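Local coordinates for Wnt inhibitor of Dorsal protein (Drosophila melanogaster, PDB 4KRR), which acts, through the whole protein of which this is the N-terminal domain and linker, as a secreted Wnt ligand that probably binds Frizzled receptors, at residues Q25-W29 and Q30-C34; V56-A59 and A60-A64; Q103-H107 and F108-S112; D164-Q167 and M168-A172. One frame throughout, in Å; residues are numbered along the deposited sequence.

Contact 1 (Q25-W29 and Q30-C34); sequences QSFQW and QRWNC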
loop_
_atom_site.group_PDB
_atom_site.type_symbol
_atom_site.label_atom_id
_atom_site.label_comp_id
_atom_site.label_asym_id
_atom_site.label_seq_id
_atom_site.Cartn_x
_atom_site.Cartn_y
_atom_site.Cartn_z
ATOM N N GLN A 25 -11.151 -9.778 3.024
ATOM C CA GLN A 25 -11.424 -9.815 4.455
ATOM C C GLN A 25 -12.133 -8.539 4.912
ATOM O O GLN A 25 -13.062 -8.587 5.718
ATOM C CB GLN A 25 -10.124 -10.017 5.234
ATOM C CG GLN A 25 -10.265 -9.902 6.742
ATOM C CD GLN A 25 -8.963 -10.185 7.461
ATOM O OE1 GLN A 25 -8.154 -10.984 7.000
ATOM N NE2 GLN A 25 -8.749 -9.524 8.590
ATOM N N SER A 26 -11.706 -7.399 4.376
ATOM C CA SER A 26 -12.291 -6.118 4.761
ATOM C C SER A 26 -13.679 -5.895 4.163
ATOM O O SER A 26 -14.468 -5.104 4.684
ATOM C CB SER A 26 -11.362 -4.963 4.375
ATOM O OG SER A 26 -10.142 -5.028 5.094
ATOM N N PHE A 27 -13.974 -6.596 3.073
ATOM C CA PHE A 27 -15.232 -6.389 2.361
ATOM C C PHE A 27 -16.149 -7.604 2.383
ATOM O O PHE A 27 -17.179 -7.613 1.713
ATOM C CB PHE A 27 -14.967 -5.962 0.915
ATOM C CG PHE A 27 -14.538 -4.532 0.777
ATOM C CD1 PHE A 27 -13.209 -4.175 0.931
ATOM C CD2 PHE A 27 -15.465 -3.543 0.500
ATOM C CE1 PHE A 27 -12.813 -2.857 0.809
ATOM C CE2 PHE A 27 -15.076 -2.223 0.376
ATOM C CZ PHE A 27 -13.749 -1.878 0.531
ATOM N N GLN A 28 -15.784 -8.616 3.165
ATOM C CA GLN A 28 -16.525 -9.876 3.197
ATOM C C GLN A 28 -18.008 -9.706 3.528
ATOM O O GLN A 28 -18.828 -10.558 3.184
ATOM C CB GLN A 28 -15.882 -10.849 4.189
ATOM C CG GLN A 28 -15.810 -10.318 5.609
ATOM C CD GLN A 28 -15.234 -11.329 6.581
ATOM O OE1 GLN A 28 -15.571 -12.512 6.537
ATOM N NE2 GLN A 28 -14.355 -10.866 7.463
ATOM N N TRP A 29 -18.348 -8.603 4.187
ATOM C CA TRP A 29 -19.722 -8.353 4.606
ATOM C C TRP A 29 -20.458 -7.376 3.693
ATOM O O TRP A 29 -21.677 -7.231 3.784
ATOM C CB TRP A 29 -19.746 -7.827 6.042
ATOM C CG TRP A 29 -19.183 -8.784 7.046
ATOM C CD1 TRP A 29 -18.054 -8.617 7.798
ATOM C CD2 TRP A 29 -19.721 -10.059 7.409
ATOM N NE1 TRP A 29 -17.860 -9.710 8.608
ATOM C CE2 TRP A 29 -18.870 -10.609 8.388
ATOM C CE3 TRP A 29 -20.841 -10.789 7.000
ATOM C CZ2 TRP A 29 -19.105 -11.856 8.964
ATOM C CZ3 TRP A 29 -21.072 -12.023 7.573
ATOM C CH2 TRP A 29 -20.210 -12.545 8.545
ATOM N N GLN A 30 -19.714 -6.714 2.813
ATOM C CA GLN A 30 -20.277 -5.667 1.964
ATOM C C GLN A 30 -20.902 -6.220 0.682
ATOM O O GLN A 30 -20.711 -7.386 0.340
ATOM C CB GLN A 30 -19.203 -4.630 1.624
ATOM C CG GLN A 30 -18.333 -4.237 2.809
ATOM C CD GLN A 30 -19.146 -3.780 4.005
ATOM O OE1 GLN A 30 -20.098 -3.013 3.865
ATOM N NE2 GLN A 30 -18.778 -4.259 5.188
ATOM N N ARG A 31 -21.651 -5.370 -0.018
ATOM C CA ARG A 31 -22.315 -5.758 -1.263
ATOM C C ARG A 31 -21.288 -6.054 -2.349
ATOM O O ARG A 31 -21.397 -7.044 -3.077
ATOM C CB ARG A 31 -23.285 -4.668 -1.723
ATOM C CG ARG A 31 -24.569 -4.606 -0.904
ATOM C CD ARG A 31 -25.087 -3.168 -0.769
ATOM N NE ARG A 31 -25.954 -3.004 0.399
ATOM C CZ ARG A 31 -27.278 -3.128 0.375
ATOM N NH1 ARG A 31 -27.901 -3.411 -0.759
ATOM N NH2 ARG A 31 -27.983 -2.969 1.486
ATOM N N TRP A 32 -20.297 -5.181 -2.463
ATOM C CA TRP A 32 -19.113 -5.496 -3.236
ATOM C C TRP A 32 -18.142 -6.172 -2.281
ATOM O O TRP A 32 -17.402 -5.505 -1.558
ATOM C CB TRP A 32 -18.496 -4.234 -3.837
ATOM C CG TRP A 32 -17.308 -4.527 -4.686
ATOM C CD1 TRP A 32 -17.312 -4.996 -5.967
ATOM C CD2 TRP A 32 -15.933 -4.383 -4.314
ATOM N NE1 TRP A 32 -16.025 -5.150 -6.417
ATOM C CE2 TRP A 32 -15.160 -4.782 -5.422
ATOM C CE3 TRP A 32 -15.281 -3.955 -3.154
ATOM C CZ2 TRP A 32 -13.766 -4.764 -5.404
ATOM C CZ3 TRP A 32 -13.898 -3.938 -3.138
ATOM C CH2 TRP A 32 -13.156 -4.341 -4.254
ATOM N N ASN A 33 -18.169 -7.500 -2.262
ATOM C CA ASN A 33 -17.353 -8.262 -1.326
ATOM C C ASN A 33 -15.965 -8.580 -1.869
ATOM O O ASN A 33 -15.374 -9.602 -1.522
ATOM C CB ASN A 33 -18.068 -9.550 -0.909
ATOM C CG ASN A 33 -18.382 -10.450 -2.087
ATOM O OD1 ASN A 33 -18.415 -10.004 -3.233
ATOM N ND2 ASN A 33 -18.625 -11.725 -1.807
ATOM N N CYS A 34 -15.454 -7.690 -2.716
ATOM C CA CYS A 34 -14.150 -7.865 -3.352
ATOM C C CYS A 34 -13.993 -9.240 -4.010
ATOM O O CYS A 34 -13.114 -10.012 -3.627
ATOM C CB CYS A 34 -13.034 -7.638 -2.327
ATOM S SG CYS A 34 -11.355 -7.647 -2.998
#
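F27 O is approached by two groups from the far limb of the loop. Q30 N donates a hydrogen bond of 2.9 Å to F27 O and closes a type I beta turn from F27 to Q30. The donor stands above the carbonyl plane, 58° out of it. N33 CA brings its C-H to F27 O as well, at 3.1 Å. One carbonyl thus ties both the turn and the returning chain. This is the point where the chain leaves helix 8-26. F27 and W32 form a T-shaped (edge-to-face) pair with centroids 5.1 Å apart and planes at 78°. W32 presents the benzo edge of its indole, CE3 and CZ3, to one face of F27, and CZ3 lies 3.9 Å above the middle of that ring. W32 CG is anti to the backbone N (chi1 -178°), which turns the indole back toward the phenyl ring. Q30 adds its CG, 3.7 Å from F27 CD2, and its amide folds back beside W29 CB. C34 CB touches F27 CB. An alanine at F27 would take away the face that W32 rests on and is likely to leave the indole edge freer to shift. The W32 NE1 proton goes to D38, at the start of helix 36-44. C34 is in a disulfide with C23, so the loop is bonded covalently to helix 8-26. The outer end of the F27 ring, CE1 and CZ, meets Y57 of helix 53-75 and Y169 of helix 158-170, each edge-to-face, and this fits the loop onto both helices.

Contact 2 (V56-A59 and A60-A64); sequences VYVA and AISMA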
loop_
_atom_site.group_PDB
_atom_site.type_symbol
_atom_site.label_atom_id
_atom_site.label_comp_id
_atom_site.label_asym_id
_atom_site.label_seq_id
_atom_site.Cartn_x
_atom_site.Cartn_y
_atom_site.Cartn_z
ATOM N N VAL A 56 -10.473 3.089 -6.470
ATOM C CA VAL A 56 -9.500 3.761 -5.622
ATOM C C VAL A 56 -8.962 2.844 -4.522
ATOM O O VAL A 56 -7.755 2.800 -4.285
ATOM C CB VAL A 56 -10.112 5.033 -5.006
ATOM C CG1 VAL A 56 -9.209 5.608 -3.924
ATOM C CG2 VAL A 56 -10.373 6.059 -6.098
ATOM N N TYR A 57 -9.848 2.109 -3.859
ATOM C CA TYR A 57 -9.414 1.201 -2.801
ATOM C C TYR A 57 -8.496 0.104 -3.334
ATOM O O TYR A 57 -7.437 -0.156 -2.766
ATOM C CB TYR A 57 -10.599 0.561 -2.071
ATOM C CG TYR A 57 -10.159 -0.554 -1.147
ATOM C CD1 TYR A 57 -9.676 -0.277 0.127
ATOM C CD2 TYR A 57 -10.197 -1.882 -1.559
ATOM C CE1 TYR A 57 -9.258 -1.292 0.970
ATOM C CE2 TYR A 57 -9.776 -2.900 -0.727
ATOM C CZ TYR A 57 -9.311 -2.599 0.536
ATOM O OH TYR A 57 -8.897 -3.616 1.363
ATOM N N VAL A 58 -8.921 -0.541 -4.416
ATOM C CA VAL A 58 -8.175 -1.658 -4.989
ATOM C C VAL A 58 -6.761 -1.251 -5.391
ATOM O O VAL A 58 -5.795 -1.952 -5.085
ATOM C CB VAL A 58 -8.917 -2.276 -6.190
ATOM C CG1 VAL A 58 -8.052 -3.322 -6.873
ATOM C CG2 VAL A 58 -10.232 -2.888 -5.732
ATOM N N ALA A 59 -6.646 -0.110 -6.061
ATOM C CA ALA A 59 -5.344 0.414 -6.454
ATOM C C ALA A 59 -4.506 0.776 -5.229
ATOM O O ALA A 59 -3.298 0.539 -5.203
ATOM C CB ALA A 59 -5.511 1.627 -7.365
ATOM N N ALA A 60 -5.157 1.353 -4.221
ATOM C CA ALA A 60 -4.483 1.743 -2.984
ATOM C C ALA A 60 -3.959 0.540 -2.208
ATOM O O ALA A 60 -2.790 0.510 -1.817
ATOM C CB ALA A 60 -5.413 2.572 -2.106
ATOM N N ILE A 61 -4.819 -0.450 -1.983
ATOM C CA ILE A 61 -4.425 -1.630 -1.217
ATOM C C ILE A 61 -3.381 -2.455 -1.974
ATOM O O ILE A 61 -2.524 -3.096 -1.365
ATOM C CB ILE A 61 -5.645 -2.510 -0.812
ATOM C CG1 ILE A 61 -5.247 -3.550 0.240
ATOM C CG2 ILE A 61 -6.270 -3.189 -2.023
ATOM C CD1 ILE A 61 -5.113 -2.992 1.650
ATOM N N SER A 62 -3.440 -2.418 -3.303
ATOM C CA SER A 62 -2.490 -3.158 -4.127
ATOM C C SER A 62 -1.115 -2.498 -4.105
ATOM O O SER A 62 -0.102 -3.170 -3.920
ATOM C CB SER A 62 -3.002 -3.290 -5.563
ATOM O OG SER A 62 -4.253 -3.955 -5.588
ATOM N N MET A 63 -1.089 -1.181 -4.296
ATOM C CA MET A 63 0.147 -0.417 -4.193
ATOM C C MET A 63 0.786 -0.576 -2.819
ATOM O O MET A 63 1.993 -0.781 -2.708
ATOM C CB MET A 63 -0.113 1.066 -4.451
ATOM C CG MET A 63 1.079 1.947 -4.122
ATOM S SD MET A 63 0.771 3.692 -4.416
ATOM C CE MET A 63 2.286 4.406 -3.779
ATOM N N ALA A 64 -0.035 -0.475 -1.778
ATOM C CA ALA A 64 0.449 -0.576 -0.406
ATOM C C ALA A 64 1.070 -1.940 -0.122
ATOM O O ALA A 64 2.095 -2.037 0.552
ATOM C CB ALA A 64 -0.677 -0.285 0.578
#
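Y57 and I61 lie side by side, one helical turn apart, and point the same way. The isoleucine flanks one face of the tyrosine ring. I61 CG2 makes a CH-pi contact 4.2 Å from the ring centroid, 28° off the normal, and comes within 3.7 Å of Y57 CE2. I61 CB sits above the rim of the same face, while CG1 and CD1 run alongside Y57 OH. Both side chains leave the helix anti to their own backbone N (Y57 chi1 170°, I61 chi1 -167°), which keeps them in step. A serine in place of Y57 would remove the ring and would probably leave the CG2 methyl of I61 without its aromatic partner.

S62 faces another side of the helix. Its OG donates to V58 O at 2.6 Å, and S62 N bonds the same oxygen from the opposite face of the carbonyl plane. The buried hydroxyl also bonds N43 of helix 36-44.

This stretch is a central piece of helix 53-75. I61 packs on helix 158-170, V58 on helix 36-44, A60 and M63 on helix 113-127, and Y57 on helix 8-26.

Contact 3 (Q103-H107 and F108-S112); sequences QYEKH and FGSGS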
loop_
_atom_site.group_PDB
_atom_site.type_symbol
_atom_site.label_atom_id
_atom_site.label_comp_id
_atom_site.label_asym_id
_atom_site.label_seq_id
_atom_site.Cartn_x
_atom_site.Cartn_y
_atom_site.Cartn_z
ATOM N N GLN A 103 11.413 3.316 -5.796
ATOM C CA GLN A 103 11.509 2.246 -6.785
ATOM C C GLN A 103 10.137 1.942 -7.383
ATOM O O GLN A 103 10.027 1.534 -8.541
ATOM C CB GLN A 103 12.117 0.981 -6.174
ATOM C CG GLN A 103 13.513 1.180 -5.599
ATOM C CD GLN A 103 14.367 -0.072 -5.675
ATOM O OE1 GLN A 103 14.178 -0.914 -6.554
ATOM N NE2 GLN A 103 15.315 -0.197 -4.753
ATOM N N TYR A 104 9.093 2.151 -6.588
ATOM C CA TYR A 104 7.729 1.960 -7.062
ATOM C C TYR A 104 7.368 3.031 -8.083
ATOM O O TYR A 104 6.803 2.731 -9.133
ATOM C CB TYR A 104 6.736 1.982 -5.894
ATOM C CG TYR A 104 5.306 1.691 -6.306
ATOM C CD1 TYR A 104 4.466 2.708 -6.746
ATOM C CD2 TYR A 104 4.798 0.397 -6.259
ATOM C CE1 TYR A 104 3.164 2.446 -7.129
ATOM C CE2 TYR A 104 3.493 0.127 -6.638
ATOM C CZ TYR A 104 2.683 1.157 -7.073
ATOM O OH TYR A 104 1.386 0.901 -7.454
ATOM N N GLU A 105 7.694 4.282 -7.768
ATOM C CA GLU A 105 7.370 5.404 -8.643
ATOM C C GLU A 105 8.230 5.377 -9.904
ATOM O O GLU A 105 7.906 6.016 -10.903
ATOM C CB GLU A 105 7.542 6.737 -7.907
ATOM C CG GLU A 105 6.982 7.945 -8.654
ATOM C CD GLU A 105 7.199 9.248 -7.912
ATOM O OE1 GLU A 105 7.801 9.222 -6.817
ATOM O OE2 GLU A 105 6.765 10.303 -8.424
ATOM N N LYS A 106 9.331 4.636 -9.850
ATOM C CA LYS A 106 10.185 4.460 -11.014
ATOM C C LYS A 106 9.578 3.427 -11.951
ATOM O O LYS A 106 9.404 3.682 -13.143
ATOM C CB LYS A 106 11.577 3.999 -10.592
ATOM C CG LYS A 106 12.696 4.962 -10.942
ATOM C CD LYS A 106 12.885 6.004 -9.856
ATOM C CE LYS A 106 14.251 6.661 -9.966
ATOM N NZ LYS A 106 14.552 7.520 -8.787
ATOM N N HIS A 107 9.264 2.257 -11.403
ATOM C CA HIS A 107 8.709 1.162 -12.189
ATOM C C HIS A 107 7.336 1.545 -12.716
ATOM O O HIS A 107 7.152 1.741 -13.917
ATOM C CB HIS A 107 8.614 -0.109 -11.344
ATOM C CG HIS A 107 8.234 -1.328 -12.124
ATOM N ND1 HIS A 107 9.027 -1.849 -13.125
ATOM C CD2 HIS A 107 7.147 -2.132 -12.051
ATOM C CE1 HIS A 107 8.444 -2.919 -13.634
ATOM N NE2 HIS A 107 7.301 -3.113 -13.001
ATOM N N PHE A 108 6.372 1.651 -11.810
ATOM C CA PHE A 108 5.048 2.133 -12.169
ATOM C C PHE A 108 5.116 3.646 -12.287
ATOM O O PHE A 108 6.056 4.265 -11.796
ATOM C CB PHE A 108 4.022 1.711 -11.119
ATOM C CG PHE A 108 4.022 0.236 -10.836
ATOM C CD1 PHE A 108 3.271 -0.633 -11.609
ATOM C CD2 PHE A 108 4.781 -0.284 -9.798
ATOM C CE1 PHE A 108 3.272 -1.992 -11.353
ATOM C CE2 PHE A 108 4.788 -1.643 -9.535
ATOM C CZ PHE A 108 4.032 -2.498 -10.313
ATOM N N GLY A 109 4.128 4.243 -12.940
ATOM C CA GLY A 109 4.163 5.669 -13.204
ATOM C C GLY A 109 3.976 6.518 -11.962
ATOM O O GLY A 109 3.721 6.005 -10.874
ATOM N N SER A 110 4.106 7.828 -12.127
ATOM C CA SER A 110 3.836 8.757 -11.042
ATOM C C SER A 110 2.342 9.066 -10.992
ATOM O O SER A 110 1.784 9.326 -9.928
ATOM C CB SER A 110 4.645 10.040 -11.227
ATOM O OG SER A 110 4.323 10.991 -10.229
ATOM N N GLY A 111 1.699 9.030 -12.155
ATOM C CA GLY A 111 0.265 9.241 -12.241
ATOM C C GLY A 111 -0.133 10.704 -12.259
ATOM O O GLY A 111 0.689 11.592 -12.036
ATOM N N SER A 112 -1.408 10.951 -12.535
ATOM C CA SER A 112 -1.949 12.302 -12.534
ATOM C C SER A 112 -3.415 12.236 -12.123
ATOM O O SER A 112 -3.951 11.148 -11.908
ATOM C CB SER A 112 -1.799 12.943 -13.915
ATOM O OG SER A 112 -2.169 14.311 -13.892
#
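F108 completes an aromatic cluster with Y104 and H107 at the C-terminal end of helix 97-107, where the chain leaves helical geometry. Its CB lies 3.6 Å from Y104 O, the carbonyl that F108 N reaches through a weak, bent hydrogen bond. CG stands beside the backbone N and anti to the carbonyl carbon (chi1 -53°), and this carries the ring in between the other two. CD2 comes closest to the tyrosine: it sits over one face of Y104, toward the rim, 3.4 Å from Y104 CE2. The planes of the two rings are tilted by 33°. CE2 is shared, touching Y104 CE2 on one side and H107 CD2 on the other. CZ, the tip, and CE1 then meet H107 CD2 too. H107 and F108 form a T-shaped pair. The imidazole turns its CD2 edge to the face of F108, with planes at 89° and centroids 4.7 Å apart. That face is opposite the one facing the tyrosine, so the phenyl ring is held between its two neighbours. H107 also stacks on W8, which extends the aromatic run to helix 8-26, and Y104 packs on M63, I66 and V67 of helix 53-75.

E105 starts a second link on the surface. Its extended chain brings the carboxylate to the loop beyond F108. S110 OG also bonds a glycerol, so its proton has a second possible acceptor; Y104 OH bonds another glycerol. S110 OG lies 3.1 Å from E105 OE2.

Contact 4 (D164-Q167 and M168-A172); sequences DLLQ and MYDDA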
loop_
_atom_site.group_PDB
_atom_site.type_symbol
_atom_site.label_atom_id
_atom_site.label_comp_id
_atom_site.label_asym_id
_atom_site.label_seq_id
_atom_site.Cartn_x
_atom_site.Cartn_y
_atom_site.Cartn_z
ATOM N N ASP A 164 -6.372 0.974 7.931
ATOM C CA ASP A 164 -6.227 2.405 7.680
ATOM C C ASP A 164 -6.764 2.767 6.300
ATOM O O ASP A 164 -7.454 3.772 6.136
ATOM C CB ASP A 164 -4.763 2.837 7.799
ATOM C CG ASP A 164 -4.236 2.740 9.219
ATOM O OD1 ASP A 164 -5.043 2.856 10.163
ATOM O OD2 ASP A 164 -3.013 2.550 9.389
ATOM N N LEU A 165 -6.445 1.940 5.311
ATOM C CA LEU A 165 -6.901 2.187 3.947
ATOM C C LEU A 165 -8.413 2.013 3.828
ATOM O O LEU A 165 -9.068 2.731 3.072
ATOM C CB LEU A 165 -6.171 1.280 2.956
ATOM C CG LEU A 165 -4.714 1.649 2.668
ATOM C CD1 LEU A 165 -4.058 0.592 1.797
ATOM C CD2 LEU A 165 -4.631 3.016 2.003
ATOM N N LEU A 166 -8.961 1.062 4.581
ATOM C CA LEU A 166 -10.407 0.869 4.636
ATOM C C LEU A 166 -11.078 2.122 5.192
ATOM O O LEU A 166 -12.121 2.552 4.698
ATOM C CB LEU A 166 -10.770 -0.348 5.492
ATOM C CG LEU A 166 -12.266 -0.668 5.561
ATOM C CD1 LEU A 166 -12.814 -0.904 4.158
ATOM C CD2 LEU A 166 -12.549 -1.869 6.458
ATOM N N GLN A 167 -10.466 2.704 6.217
ATOM C CA GLN A 167 -10.963 3.937 6.814
ATOM C C GLN A 167 -10.900 5.083 5.806
ATOM O O GLN A 167 -11.860 5.837 5.646
ATOM C CB GLN A 167 -10.160 4.289 8.068
ATOM C CG GLN A 167 -10.693 5.489 8.838
ATOM C CD GLN A 167 -12.070 5.239 9.426
ATOM O OE1 GLN A 167 -12.304 4.223 10.082
ATOM N NE2 GLN A 167 -12.991 6.167 9.190
ATOM N N MET A 168 -9.765 5.205 5.125
ATOM C CA MET A 168 -9.594 6.234 4.105
ATOM C C MET A 168 -10.550 6.022 2.936
ATOM O O MET A 168 -11.025 6.984 2.327
ATOM C CB MET A 168 -8.146 6.275 3.619
ATOM C CG MET A 168 -7.258 7.204 4.426
ATOM S SD MET A 168 -5.532 7.111 3.920
ATOM C CE MET A 168 -5.080 5.547 4.655
ATOM N N TYR A 169 -10.822 4.758 2.627
ATOM C CA TYR A 169 -11.842 4.411 1.646
ATOM C C TYR A 169 -13.211 4.925 2.093
ATOM O O TYR A 169 -13.978 5.445 1.283
ATOM C CB TYR A 169 -11.864 2.894 1.423
ATOM C CG TYR A 169 -13.129 2.337 0.799
ATOM C CD1 TYR A 169 -13.296 2.302 -0.584
ATOM C CD2 TYR A 169 -14.141 1.814 1.593
ATOM C CE1 TYR A 169 -14.451 1.775 -1.152
ATOM C CE2 TYR A 169 -15.294 1.292 1.037
ATOM C CZ TYR A 169 -15.446 1.274 -0.334
ATOM O OH TYR A 169 -16.601 0.748 -0.874
ATOM N N ASP A 170 -13.505 4.790 3.384
ATOM C CA ASP A 170 -14.780 5.249 3.935
ATOM C C ASP A 170 -14.900 6.768 3.889
ATOM O O ASP A 170 -15.987 7.305 3.681
ATOM C CB ASP A 170 -14.953 4.785 5.385
ATOM C CG ASP A 170 -15.098 3.278 5.513
ATOM O OD1 ASP A 170 -15.469 2.618 4.521
ATOM O OD2 ASP A 170 -14.847 2.757 6.619
ATOM N N ASP A 171 -13.780 7.455 4.095
ATOM C CA ASP A 171 -13.779 8.910 4.201
ATOM C C ASP A 171 -13.306 9.590 2.920
ATOM O O ASP A 171 -12.931 10.763 2.935
ATOM C CB ASP A 171 -12.900 9.352 5.372
ATOM C CG ASP A 171 -13.407 8.842 6.707
ATOM O OD1 ASP A 171 -14.640 8.740 6.879
ATOM O OD2 ASP A 171 -12.570 8.546 7.585
ATOM N N ALA A 172 -13.325 8.851 1.815
ATOM C CA ALA A 172 -12.849 9.364 0.534
ATOM C C ALA A 172 -13.676 10.548 0.039
ATOM O O ALA A 172 -14.878 10.633 0.301
ATOM C CB ALA A 172 -12.837 8.254 -0.507
#
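Four backbone hydrogen bonds link the two halves of this last part of helix 158-170: M168 N, Y169 N, D170 N and D171 N each donate to the carbonyl four residues back, and D171 is the first residue to leave helical geometry. Round this backbone the side chains divide by character. On the buried side M168 runs back along the helix. It bends at chi3 (-75°), which turns its methyl in over D164 and L165. M168 CE then lies 3.7 Å from L165 CD2 and 4.2 Å from D164 CB. L166 and Y169 make a looser pair, with L166 CD1 4.0 Å from Y169 CD2. The edge of the tyrosine ring also faces L166 O. Its hydroxyl bonds E54 of helix 53-75. M168 and L165 pack on helix 113-127, where both meet L125.

Q167 and D171 carry the polar contact. Q167 folds over at chi2 (65°), and its NE2 donates to D171 OD2 at 2.9 Å in a nearly straight bond. The carboxylate oxygen lies in the plane of the amide but is itself met from above the carboxylate plane. The two planes are 43° apart. D164, one turn earlier, has its charge paired with K156.

The chemistry suits a helix end that is part core and part surface. The hydrogen bond from Q167 to D171 joins the last turn to the residue just past it. D170 and D171 bring negative charge to the C-terminal end of the helix dipole, which is probably unfavourable, and the Q167 N-H should offset part of it at D171.

How the contacts relate
Contact 2 is the core of the set, in the middle of helix 53-75, and it touches all three others. Contact 3 is at the surface, contacts 1 and 4 are partly buried. The rings of F27, Y57 and Y169 join contacts 1, 2 and 4, while L165 in contact 4 packs on I61 and A64. Contact 3 reaches contact 2 through Y104 OH against M63 CB and lies about 28 Å from contact 1, centre to centre. Contacts 1 and 3 follow helix ends into loops and rely on aromatic pairs. Contact 2 sets an aliphatic side chain against a tyrosine face and buries the S62 hydroxyl. Contact 4 alone pairs a side-chain amide with a carboxylate.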